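Local coordinates for protein aldehyde dehydrogenase (Burkholderia vietnamiensis, PDB 5KF0) that probably oxidises aldehydes to carboxylic acids with a nicotinamide cofactor, as members of the aldehyde dehydrogenase family do, and is seen here with bound NADPH, at residues L223-T226 / L232-F235; A244-A249 / V254-G259; G346-A351 / A367-T372. All coordinates share one frame; numbering follows the deposited sequence. Where two conformers were deposited one is given.

Contacts 1 and 2 follow each other along the chain and lie in one Rossmann-like layer, their centres about 8 Å apart. Strands 232-236 and 253-257 are parallel neighbours there: L233 O stands 2.9 Å from V255 N and F235 O 2.8 Å from E257 N, both probable backbone hydrogen bonds. Between the two helices, T225 CG2 packs on L245 O at 3.4 Å. Both contacts reach the NADPH, contact 1 at the adenosine ribose, contact 2 at the adenine, the nicotinamide amide and its ribose. Contact 3 stands apart, its centre about 34 Å from that of contact 1 and 29 Å from that of contact 2, with its strand in another sheet.

Contact 1. Residues L223-T226 / L232-F235; sequences LFTT and LLSF. With NDP (NADPH dihydro-nicotinamide-adenine-dinucleotide phosphate), chain E.
L233 reaches from the strand to a short helix, in the Rossmann-like cofactor-binding layer of the aldehyde dehydrogenase fold. Helix 222-226 lies over strand 232-236, and the chain between them is a short loop. The backbones come nearest at T225 and L233, whose CA atoms are 6.6 Å apart. With CG anti to its backbone N (chi1 163°), L233 splits its two methyls between two neighbours on the helix. L233 CD1 rests 3.7 Å from the carbonyl oxygen F224 O, while L233 CD2 approaches the hydroxyl T225 OG1 at 4.1 Å. The side chains of T225 and L233 cross obliquely, a loose methyl-to-oxygen van der Waals contact, buried. The F224 ring leads away from the strand, leaving its backbone to meet the leucine; F224 O is also hydrogen-bonded to S156 OG, which ties the helix to strand 155-158, the neighbour of strand 232-236 in the sheet.

Further along the strand, F235 takes no part in the packing against the helix and turns to the cofactor instead. Its ring continues to the adenosine ribose of NADPH, and V241 and L245 of helix 239-248 also touch the F235 ring. Between the two, S234 OG is hydrogen-bonded to K171 NZ. The ribose meets the phenyl ring at its rim and not over a face: the ring oxygen O4B of NADPH lies near the plane of the F235 ring, 3.2 Å from F235 CE1.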
loop_
_atom_site.group_PDB
_atom_site.type_symbol
_atom_site.label_atom_id
_atom_site.label_comp_id
_atom_site.label_asym_id
_atom_site.label_seq_id
_atom_site.Cartn_x
_atom_site.Cartn_y
_atom_site.Cartn_z
ATOM N N LEU A 223 -0.205 28.774 25.861
ATOM C CA LEU A 223 -0.784 27.452 26.113
ATOM C C LEU A 223 -0.913 26.628 24.836
ATOM O O LEU A 223 -0.919 25.395 24.901
ATOM C CB LEU A 223 -2.157 27.581 26.782
ATOM C CG LEU A 223 -2.101 28.059 28.236
ATOM C CD1 LEU A 223 -3.503 28.392 28.734
ATOM C CD2 LEU A 223 -1.441 27.020 29.129
ATOM N N PHE A 224 -1.011 27.279 23.674
ATOM C CA PHE A 224 -1.060 26.519 22.423
ATOM C C PHE A 224 0.197 25.693 22.210
ATOM O O PHE A 224 0.153 24.678 21.510
ATOM C CB PHE A 224 -1.272 27.451 21.230
ATOM C CG PHE A 224 -2.686 27.924 21.098
ATOM C CD1 PHE A 224 -3.618 27.153 20.417
ATOM C CD2 PHE A 224 -3.091 29.125 21.659
ATOM C CE1 PHE A 224 -4.932 27.570 20.299
ATOM C CE2 PHE A 224 -4.412 29.545 21.538
ATOM C CZ PHE A 224 -5.325 28.764 20.864
ATOM N N THR A 225 1.317 26.113 22.784
ATOM C CA THR A 225 2.557 25.354 22.675
ATOM C C THR A 225 2.829 24.476 23.891
ATOM O O THR A 225 3.262 23.321 23.737
ATOM C CB THR A 225 3.730 26.313 22.453
ATOM O OG1 THR A 225 3.573 26.966 21.182
ATOM C CG2 THR A 225 5.081 25.577 22.491
ATOM N N THR A 226 2.577 24.976 25.101
ATOM C CA THR A 226 3.081 24.309 26.300
ATOM C C THR A 226 2.067 23.421 27.020
ATOM O O THR A 226 2.486 22.576 27.815
ATOM C CB THR A 226 3.629 25.339 27.306
ATOM O OG1 THR A 226 2.566 26.175 27.792
ATOM C CG2 THR A 226 4.698 26.215 26.651
ATOM N N LEU A 232 -0.445 16.999 20.030
ATOM C CA LEU A 232 0.196 17.419 18.794
ATOM C C LEU A 232 0.101 18.930 18.713
ATOM O O LEU A 232 -0.957 19.496 19.006
ATOM C CB LEU A 232 -0.476 16.795 17.565
ATOM C CG LEU A 232 -0.096 17.406 16.212
ATOM C CD1 LEU A 232 1.364 17.096 15.867
ATOM C CD2 LEU A 232 -1.029 16.920 15.103
ATOM N N LEU A 233 1.212 19.571 18.365
ATOM C CA LEU A 233 1.223 20.959 17.919
ATOM C C LEU A 233 1.558 20.941 16.439
ATOM O O LEU A 233 2.595 20.396 16.047
ATOM C CB LEU A 233 2.249 21.796 18.684
ATOM C CG LEU A 233 2.615 23.135 18.020
ATOM C CD1 LEU A 233 1.445 24.125 18.072
ATOM C CD2 LEU A 233 3.850 23.753 18.671
ATOM N N SER A 234 0.679 21.499 15.614
ATOM C CA SER A 234 0.960 21.633 14.189
ATOM C C SER A 234 0.931 23.119 13.861
ATOM O O SER A 234 -0.118 23.763 13.960
ATOM C CB SER A 234 -0.033 20.831 13.345
ATOM O OG SER A 234 0.231 21.002 11.961
ATOM N N PHE A 235 2.096 23.647 13.492
ATOM C CA PHE A 235 2.341 25.076 13.343
ATOM C C PHE A 235 2.686 25.381 11.896
ATOM O O PHE A 235 3.573 24.742 11.318
ATOM C CB PHE A 235 3.485 25.525 14.267
ATOM C CG PHE A 235 3.964 26.937 13.996
ATOM C CD1 PHE A 235 3.382 28.012 14.644
ATOM C CD2 PHE A 235 4.986 27.179 13.076
ATOM C CE1 PHE A 235 3.810 29.313 14.386
ATOM C CE2 PHE A 235 5.416 28.474 12.808
ATOM C CZ PHE A 235 4.826 29.545 13.469
HETATM P PA NDP E . 4.253 34.246 11.902
HETATM O O1A NDP E . 5.298 33.260 12.304
HETATM O O2A NDP E . 4.645 35.687 12.231
HETATM O O5B NDP E . 2.844 33.933 12.566
HETATM C C5B NDP E . 2.221 32.666 12.241
HETATM C C4B NDP E . 1.265 32.298 13.343
HETATM O O4B NDP E . 2.008 31.990 14.544
HETATM C C3B NDP E . 0.274 33.403 13.736
HETATM O O3B NDP E . -0.972 32.832 14.127
HETATM C C2B NDP E . 0.966 34.021 14.951
HETATM O O2B NDP E . 0.082 34.699 15.867
HETATM C C1B NDP E . 1.480 32.753 15.608
HETATM N N9A NDP E . 2.529 32.968 16.597
HETATM C C8A NDP E . 3.669 33.719 16.488
HETATM N N7A NDP E . 4.448 33.659 17.543
HETATM C C5A NDP E . 3.770 32.813 18.405
HETATM C C6A NDP E . 4.068 32.328 19.694
HETATM N N6A NDP E . 5.163 32.669 20.386
HETATM N N1A NDP E . 3.184 31.480 20.265
HETATM C C2A NDP E . 2.078 31.151 19.594
HETATM N N3A NDP E . 1.686 31.547 18.380
HETATM C C4A NDP E . 2.582 32.382 17.838
HETATM O O3 NDP E . 3.984 34.104 10.343
HETATM P PN NDP E . 3.084 34.925 9.319
HETATM O O1N NDP E . 1.674 34.933 9.785
HETATM O O2N NDP E . 3.734 36.274 9.141
HETATM O O5D NDP E . 3.162 34.098 7.969
HETATM C C5D NDP E . 4.270 34.120 7.054
HETATM C C4D NDP E . 5.167 32.943 7.344
HETATM O O4D NDP E . 4.416 31.705 7.218
HETATM C C3D NDP E . 6.340 32.842 6.365
HETATM O O3D NDP E . 7.565 32.505 7.005
HETATM C C2D NDP E . 5.865 31.753 5.404
HETATM O O2D NDP E . 6.876 31.072 4.670
HETATM C C1D NDP E . 5.122 30.829 6.360
HETATM N N1N NDP E . 4.210 30.000 5.581
HETATM C C2N NDP E . 4.352 28.633 5.525
HETATM C C3N NDP E . 3.629 27.861 4.690
HETATM C C7N NDP E . 3.724 26.376 4.695
HETATM O O7N NDP E . 2.702 25.729 4.427
HETATM N N7N NDP E . 4.905 25.803 4.915
HETATM C C4N NDP E . 2.720 28.491 3.696
HETATM C C5N NDP E . 2.405 29.899 4.072
HETATM C C6N NDP E . 3.173 30.575 4.907
HETATM P P2B NDP E . -0.306 36.280 15.661
HETATM O O1X NDP E . 0.226 36.714 14.346
HETATM O O2X NDP E . -1.796 36.285 15.828
HETATM O O3X NDP E . 0.330 37.027 16.814
#

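Contact 2. Residues A244-A249 / V254-G259; sequences ALKEKA and VVLELG. With NDP (NADPH dihydro-nicotinamide-adenine-dinucleotide phosphate), chain E.
A249 CB and V254 CG2 meet at 3.5 Å, the closest approach between segments 244-249 and 254-259, which follow one another in the beta-alpha-beta unit of strand 232-236, helix 239-248 and strand 253-257. V254 directs its two methyls differently: CG1, anti to the backbone N, comes within 4.2 Å of K246 CB, and CG2 takes the alanine. K246 is fully extended through its first three torsions, a stem that passes V254 and brings K246 CD to 4.3 Å from L256 CD1. Its ammonium ends beyond the contact, hydrogen-bonded to the backbone oxygens of G250 and K252 of the second subunit.

The same two segments also reach NADPH. From the helix, L245 sets its methyls near the adenine, CD2 lying 3.8 Å from N6A of NADPH. From the strand end, E257 bends at chi2 (-79°), which folds the carboxylate back to the nicotinamide amide. There N7N of NADPH donates to E257 OE1 at 3.1 Å and to L258 O at 2.9 Å, both nearly straight at 163° and 177°. G259 CA lies 3.0 Å from the ribose hydroxyl O2D of NADPH. Two acceptors on one amide nitrogen fix the rotation of the carboxamide, and hence probably that of the nicotinamide ring, whereas the contacts between the two segments are carbon-to-carbon.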
loop_
_atom_site.group_PDB
_atom_site.type_symbol
_atom_site.label_atom_id
_atom_site.label_comp_id
_atom_site.label_asym_id
_atom_site.label_seq_id
_atom_site.Cartn_x
_atom_site.Cartn_y
_atom_site.Cartn_z
ATOM N N ALA A 244 11.426 27.987 17.497
ATOM C CA ALA A 244 11.361 28.380 18.901
ATOM C C ALA A 244 10.241 27.645 19.632
ATOM O O ALA A 244 10.408 27.242 20.793
ATOM C CB ALA A 244 11.164 29.894 19.006
ATOM N N LEU A 245 9.096 27.454 18.970
ATOM C CA LEU A 245 7.987 26.752 19.615
ATOM C C LEU A 245 8.319 25.279 19.823
ATOM O O LEU A 245 7.952 24.701 20.854
ATOM C CB LEU A 245 6.695 26.910 18.810
ATOM C CG LEU A 245 6.170 28.349 18.728
ATOM C CD1 LEU A 245 4.786 28.356 18.098
ATOM C CD2 LEU A 245 6.136 29.007 20.110
ATOM N N LYS A 246 9.041 24.662 18.877
ATOM C CA LYS A 246 9.460 23.273 19.070
ATOM C C LYS A 246 10.233 23.111 20.376
ATOM O O LYS A 246 10.025 22.138 21.113
ATOM C CB LYS A 246 10.306 22.804 17.879
ATOM C CG LYS A 246 10.757 21.334 17.947
ATOM C CD LYS A 246 11.557 20.956 16.693
ATOM C CE LYS A 246 11.852 19.450 16.586
ATOM N NZ LYS A 246 12.807 18.943 17.598
ATOM N N GLU A 247 11.106 24.075 20.696
ATOM C CA GLU A 247 11.904 23.990 21.921
ATOM C C GLU A 247 11.048 24.052 23.179
ATOM O O GLU A 247 11.475 23.572 24.235
ATOM C CB GLU A 247 12.931 25.122 21.969
ATOM C CG GLU A 247 13.959 25.100 20.860
ATOM C CD GLU A 247 14.992 26.201 21.015
ATOM O OE1 GLU A 247 14.655 27.261 21.590
ATOM O OE2 GLU A 247 16.141 26.002 20.565
ATOM N N LYS A 248 9.869 24.667 23.105
ATOM C CA LYS A 248 9.017 24.874 24.270
ATOM C C LYS A 248 7.861 23.884 24.344
ATOM O O LYS A 248 7.063 23.949 25.287
ATOM C CB LYS A 248 8.448 26.299 24.266
ATOM C CG LYS A 248 9.466 27.416 24.388
ATOM C CD LYS A 248 8.780 28.749 24.119
ATOM C CE LYS A 248 9.495 29.902 24.790
ATOM N NZ LYS A 248 9.236 29.913 26.259
ATOM N N ALA A 249 7.747 22.978 23.375
ATOM C CA ALA A 249 6.527 22.189 23.222
ATOM C C ALA A 249 6.360 21.114 24.286
ATOM O O ALA A 249 5.236 20.643 24.491
ATOM C CB ALA A 249 6.507 21.527 21.845
ATOM N N VAL A 254 5.440 17.450 17.383
ATOM C CA VAL A 254 5.509 18.758 16.744
ATOM C C VAL A 254 5.624 18.572 15.240
ATOM O O VAL A 254 6.475 17.807 14.770
ATOM C CB VAL A 254 6.700 19.585 17.267
ATOM C CG1 VAL A 254 6.805 20.908 16.505
ATOM C CG2 VAL A 254 6.547 19.837 18.756
ATOM N N VAL A 255 4.769 19.275 14.493
ATOM C CA VAL A 255 4.829 19.365 13.036
ATOM C C VAL A 255 5.005 20.837 12.691
ATOM O O VAL A 255 4.303 21.687 13.243
ATOM C CB VAL A 255 3.557 18.802 12.378
ATOM C CG1 VAL A 255 3.531 19.136 10.881
ATOM C CG2 VAL A 255 3.428 17.286 12.610
ATOM N N LEU A 256 5.946 21.141 11.790
ATOM C CA LEU A 256 6.271 22.518 11.421
ATOM C C LEU A 256 6.185 22.697 9.912
ATOM O O LEU A 256 6.811 21.943 9.164
ATOM C CB LEU A 256 7.687 22.901 11.881
ATOM C CG LEU A 256 7.953 22.813 13.382
ATOM C CD1 LEU A 256 9.417 23.164 13.638
ATOM C CD2 LEU A 256 7.031 23.747 14.175
ATOM N N GLU A 257 5.432 23.703 9.474
ATOM C CA GLU A 257 5.337 24.094 8.064
ATOM C C GLU A 257 5.836 25.532 7.976
ATOM O O GLU A 257 5.117 26.459 8.352
ATOM C CB GLU A 257 3.894 23.974 7.562
ATOM C CG GLU A 257 3.435 22.535 7.320
ATOM C CD GLU A 257 3.940 21.973 6.006
ATOM O OE1 GLU A 257 4.614 22.699 5.235
ATOM O OE2 GLU A 257 3.678 20.773 5.754
ATOM N N LEU A 258 7.058 25.730 7.476
ATOM C CA LEU A 258 7.697 27.036 7.594
ATOM C C LEU A 258 7.986 27.653 6.225
ATOM O O LEU A 258 7.228 27.431 5.274
ATOM C CB LEU A 258 8.971 26.907 8.439
ATOM C CG LEU A 258 8.762 26.037 9.695
ATOM C CD1 LEU A 258 10.083 25.745 10.386
ATOM C CD2 LEU A 258 7.780 26.691 10.682
ATOM N N GLY A 259 9.052 28.444 6.117
ATOM C CA GLY A 259 9.262 29.263 4.931
ATOM C C GLY A 259 10.569 28.988 4.205
ATOM O O GLY A 259 11.269 28.031 4.545
HETATM P PA NDP E . 4.253 34.246 11.902
HETATM O O1A NDP E . 5.298 33.260 12.304
HETATM O O2A NDP E . 4.645 35.687 12.231
HETATM O O5B NDP E . 2.844 33.933 12.566
HETATM C C5B NDP E . 2.221 32.666 12.241
HETATM C C4B NDP E . 1.265 32.298 13.343
HETATM O O4B NDP E . 2.008 31.990 14.544
HETATM C C3B NDP E . 0.274 33.403 13.736
HETATM O O3B NDP E . -0.972 32.832 14.127
HETATM C C2B NDP E . 0.966 34.021 14.951
HETATM O O2B NDP E . 0.082 34.699 15.867
HETATM C C1B NDP E . 1.480 32.753 15.608
HETATM N N9A NDP E . 2.529 32.968 16.597
HETATM C C8A NDP E . 3.669 33.719 16.488
HETATM N N7A NDP E . 4.448 33.659 17.543
HETATM C C5A NDP E . 3.770 32.813 18.405
HETATM C C6A NDP E . 4.068 32.328 19.694
HETATM N N6A NDP E . 5.163 32.669 20.386
HETATM N N1A NDP E . 3.184 31.480 20.265
HETATM C C2A NDP E . 2.078 31.151 19.594
HETATM N N3A NDP E . 1.686 31.547 18.380
HETATM C C4A NDP E . 2.582 32.382 17.838
HETATM O O3 NDP E . 3.984 34.104 10.343
HETATM P PN NDP E . 3.084 34.925 9.319
HETATM O O1N NDP E . 1.674 34.933 9.785
HETATM O O2N NDP E . 3.734 36.274 9.141
HETATM O O5D NDP E . 3.162 34.098 7.969
HETATM C C5D NDP E . 4.270 34.120 7.054
HETATM C C4D NDP E . 5.167 32.943 7.344
HETATM O O4D NDP E . 4.416 31.705 7.218
HETATM C C3D NDP E . 6.340 32.842 6.365
HETATM O O3D NDP E . 7.565 32.505 7.005
HETATM C C2D NDP E . 5.865 31.753 5.404
HETATM O O2D NDP E . 6.876 31.072 4.670
HETATM C C1D NDP E . 5.122 30.829 6.360
HETATM N N1N NDP E . 4.210 30.000 5.581
HETATM C C2N NDP E . 4.352 28.633 5.525
HETATM C C3N NDP E . 3.629 27.861 4.690
HETATM C C7N NDP E . 3.724 26.376 4.695
HETATM O O7N NDP E . 2.702 25.729 4.427
HETATM N N7N NDP E . 4.905 25.803 4.915
HETATM C C4N NDP E . 2.720 28.491 3.696
HETATM C C5N NDP E . 2.405 29.899 4.072
HETATM C C6N NDP E . 3.173 30.575 4.907
HETATM P P2B NDP E . -0.306 36.280 15.661
HETATM O O1X NDP E . 0.226 36.714 14.346
HETATM O O2X NDP E . -1.796 36.285 15.828
HETATM O O3X NDP E . 0.330 37.027 16.814
#

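Contact 3. Residues G346-A351 / A367-T372; sequences GWMDAA and AMFEAT
F369 is the first residue of segment 367-372 to meet the helix, and it does so through the far end of its ring. A first torsion of -156° carries the F369 ring toward M348, whose side chain comes from the opposite direction. F369 CZ lies 3.9 Å from M348 CE and 4.0 Å from M348 SD. The sulfur stands at the ring edge, 5.2 Å from the centroid and 78° off the normal, a Met-aromatic contact; the methyl approaches the same ring obliquely. M348 is extended up to SD and then turns at chi3 (63°), which swings CE to the phenylalanine.

E370 contributes its carbonyl here, while its carboxylate is hydrogen-bonded to K363 N: T372 OG1 donates to E370 O at 2.7 Å, from well above the carbonyl plane. That hydroxyl also lies in the plane of the F369 ring, at its edge, and is hydrogen-bonded to G362 N, so more than one partner fixes its rotation. T372 then closes the segment by turning its methyl to the helix, CG2 lying 3.8 Å from M348 SD, with the two side chains crossing at about a right angle. The sulfur is thus bordered by both an aromatic edge and a methyl.

Around this buried patch, S341, L344 and S345 of helix 338-353 also touch F369, while V392 of the adjacent parallel strand 392-398 packs on both F369 and T372.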
loop_
_atom_site.group_PDB
_atom_site.type_symbol
_atom_site.label_atom_id
_atom_site.label_comp_id
_atom_site.label_asym_id
_atom_site.label_seq_id
_atom_site.Cartn_x
_atom_site.Cartn_y
_atom_site.Cartn_z
ATOM N N GLY A 346 14.548 47.646 2.808
ATOM C CA GLY A 346 15.876 47.816 3.381
ATOM C C GLY A 346 16.870 46.790 2.865
ATOM O O GLY A 346 18.024 47.125 2.567
ATOM N N TRP A 347 16.436 45.529 2.753
ATOM C CA TRP A 347 17.278 44.502 2.139
ATOM C C TRP A 347 17.573 44.838 0.684
ATOM O O TRP A 347 18.683 44.596 0.194
ATOM C CB TRP A 347 16.601 43.130 2.214
ATOM C CG TRP A 347 16.337 42.605 3.593
ATOM C CD1 TRP A 347 16.715 43.168 4.781
ATOM C CD2 TRP A 347 15.629 41.410 3.920
ATOM N NE1 TRP A 347 16.282 42.389 5.830
ATOM C CE2 TRP A 347 15.608 41.305 5.327
ATOM C CE3 TRP A 347 15.004 40.415 3.159
ATOM C CZ2 TRP A 347 14.992 40.237 5.988
ATOM C CZ3 TRP A 347 14.394 39.359 3.815
ATOM C CH2 TRP A 347 14.386 39.284 5.217
ATOM N N MET A 348 16.576 45.360 -0.033
ATOM C CA MET A 348 16.787 45.732 -1.425
ATOM C C MET A 348 17.822 46.841 -1.531
ATOM O O MET A 348 18.738 46.766 -2.354
ATOM C CB MET A 348 15.469 46.166 -2.063
ATOM C CG MET A 348 15.574 46.459 -3.552
ATOM S SD MET A 348 13.974 46.880 -4.266
ATOM C CE MET A 348 13.595 48.383 -3.371
ATOM N N ASP A 349 17.686 47.880 -0.697
ATOM C CA ASP A 349 18.662 48.969 -0.690
ATOM C C ASP A 349 20.065 48.446 -0.413
ATOM O O ASP A 349 21.033 48.889 -1.041
ATOM C CB ASP A 349 18.289 50.020 0.357
ATOM C CG ASP A 349 17.005 50.764 0.023
ATOM O OD1 ASP A 349 16.546 50.690 -1.134
ATOM O OD2 ASP A 349 16.461 51.438 0.927
ATOM N N ALA A 350 20.194 47.508 0.534
ATOM C CA ALA A 350 21.513 46.980 0.873
ATOM C C ALA A 350 22.112 46.203 -0.290
ATOM O O ALA A 350 23.315 46.306 -0.556
ATOM C CB ALA A 350 21.430 46.098 2.117
ATOM N N ALA A 351 21.291 45.419 -0.992
ATOM C CA ALA A 351 21.798 44.677 -2.142
ATOM C C ALA A 351 22.289 45.625 -3.227
ATOM O O ALA A 351 23.359 45.410 -3.812
ATOM C CB ALA A 351 20.718 43.736 -2.680
ATOM N N ALA A 367 2.939 50.387 2.030
ATOM C CA ALA A 367 2.855 48.953 1.797
ATOM C C ALA A 367 2.687 48.591 0.326
ATOM O O ALA A 367 2.627 47.399 0.008
ATOM C CB ALA A 367 1.708 48.343 2.613
ATOM N N MET A 368 2.609 49.570 -0.578
ATOM C CA MET A 368 2.495 49.284 -2.010
ATOM C C MET A 368 3.899 49.144 -2.592
ATOM O O MET A 368 4.561 50.140 -2.910
ATOM C CB MET A 368 1.684 50.361 -2.724
ATOM C CG MET A 368 0.263 50.521 -2.189
ATOM S SD MET A 368 -0.752 49.018 -2.112
ATOM C CE MET A 368 -0.730 48.458 -3.799
ATOM N N PHE A 369 4.339 47.898 -2.743
ATOM C CA PHE A 369 5.659 47.538 -3.251
ATOM C C PHE A 369 5.470 46.980 -4.659
ATOM O O PHE A 369 4.822 45.944 -4.827
ATOM C CB PHE A 369 6.280 46.498 -2.311
ATOM C CG PHE A 369 7.785 46.420 -2.331
ATOM C CD1 PHE A 369 8.485 46.243 -3.514
ATOM C CD2 PHE A 369 8.496 46.468 -1.130
ATOM C CE1 PHE A 369 9.876 46.143 -3.512
ATOM C CE2 PHE A 369 9.889 46.360 -1.117
ATOM C CZ PHE A 369 10.578 46.204 -2.317
ATOM N N GLU A 370 6.005 47.663 -5.673
ATOM C CA GLU A 370 5.718 47.138 -6.996
ATOM C C GLU A 370 6.526 45.866 -7.271
ATOM O O GLU A 370 7.502 45.530 -6.598
ATOM C CB GLU A 370 5.953 48.200 -8.074
ATOM C CG GLU A 370 7.383 48.587 -8.333
ATOM C CD GLU A 370 7.489 49.684 -9.387
ATOM O OE1 GLU A 370 6.537 49.854 -10.187
ATOM O OE2 GLU A 370 8.520 50.381 -9.413
ATOM N N ALA A 371 6.036 45.109 -8.252
ATOM C CA ALA A 371 6.765 43.924 -8.680
ATOM C C ALA A 371 8.155 44.350 -9.137
ATOM O O ALA A 371 8.295 45.238 -9.985
ATOM C CB ALA A 371 6.018 43.208 -9.808
ATOM N N THR A 372 9.182 43.725 -8.565
ATOM C CA THR A 372 10.555 44.196 -8.682
ATOM C C THR A 372 11.484 43.034 -9.007
ATOM O O THR A 372 11.343 41.942 -8.449
ATOM C CB THR A 372 10.971 44.893 -7.372
ATOM O OG1 THR A 372 10.126 46.037 -7.157
ATOM C CG2 THR A 372 12.416 45.360 -7.409
#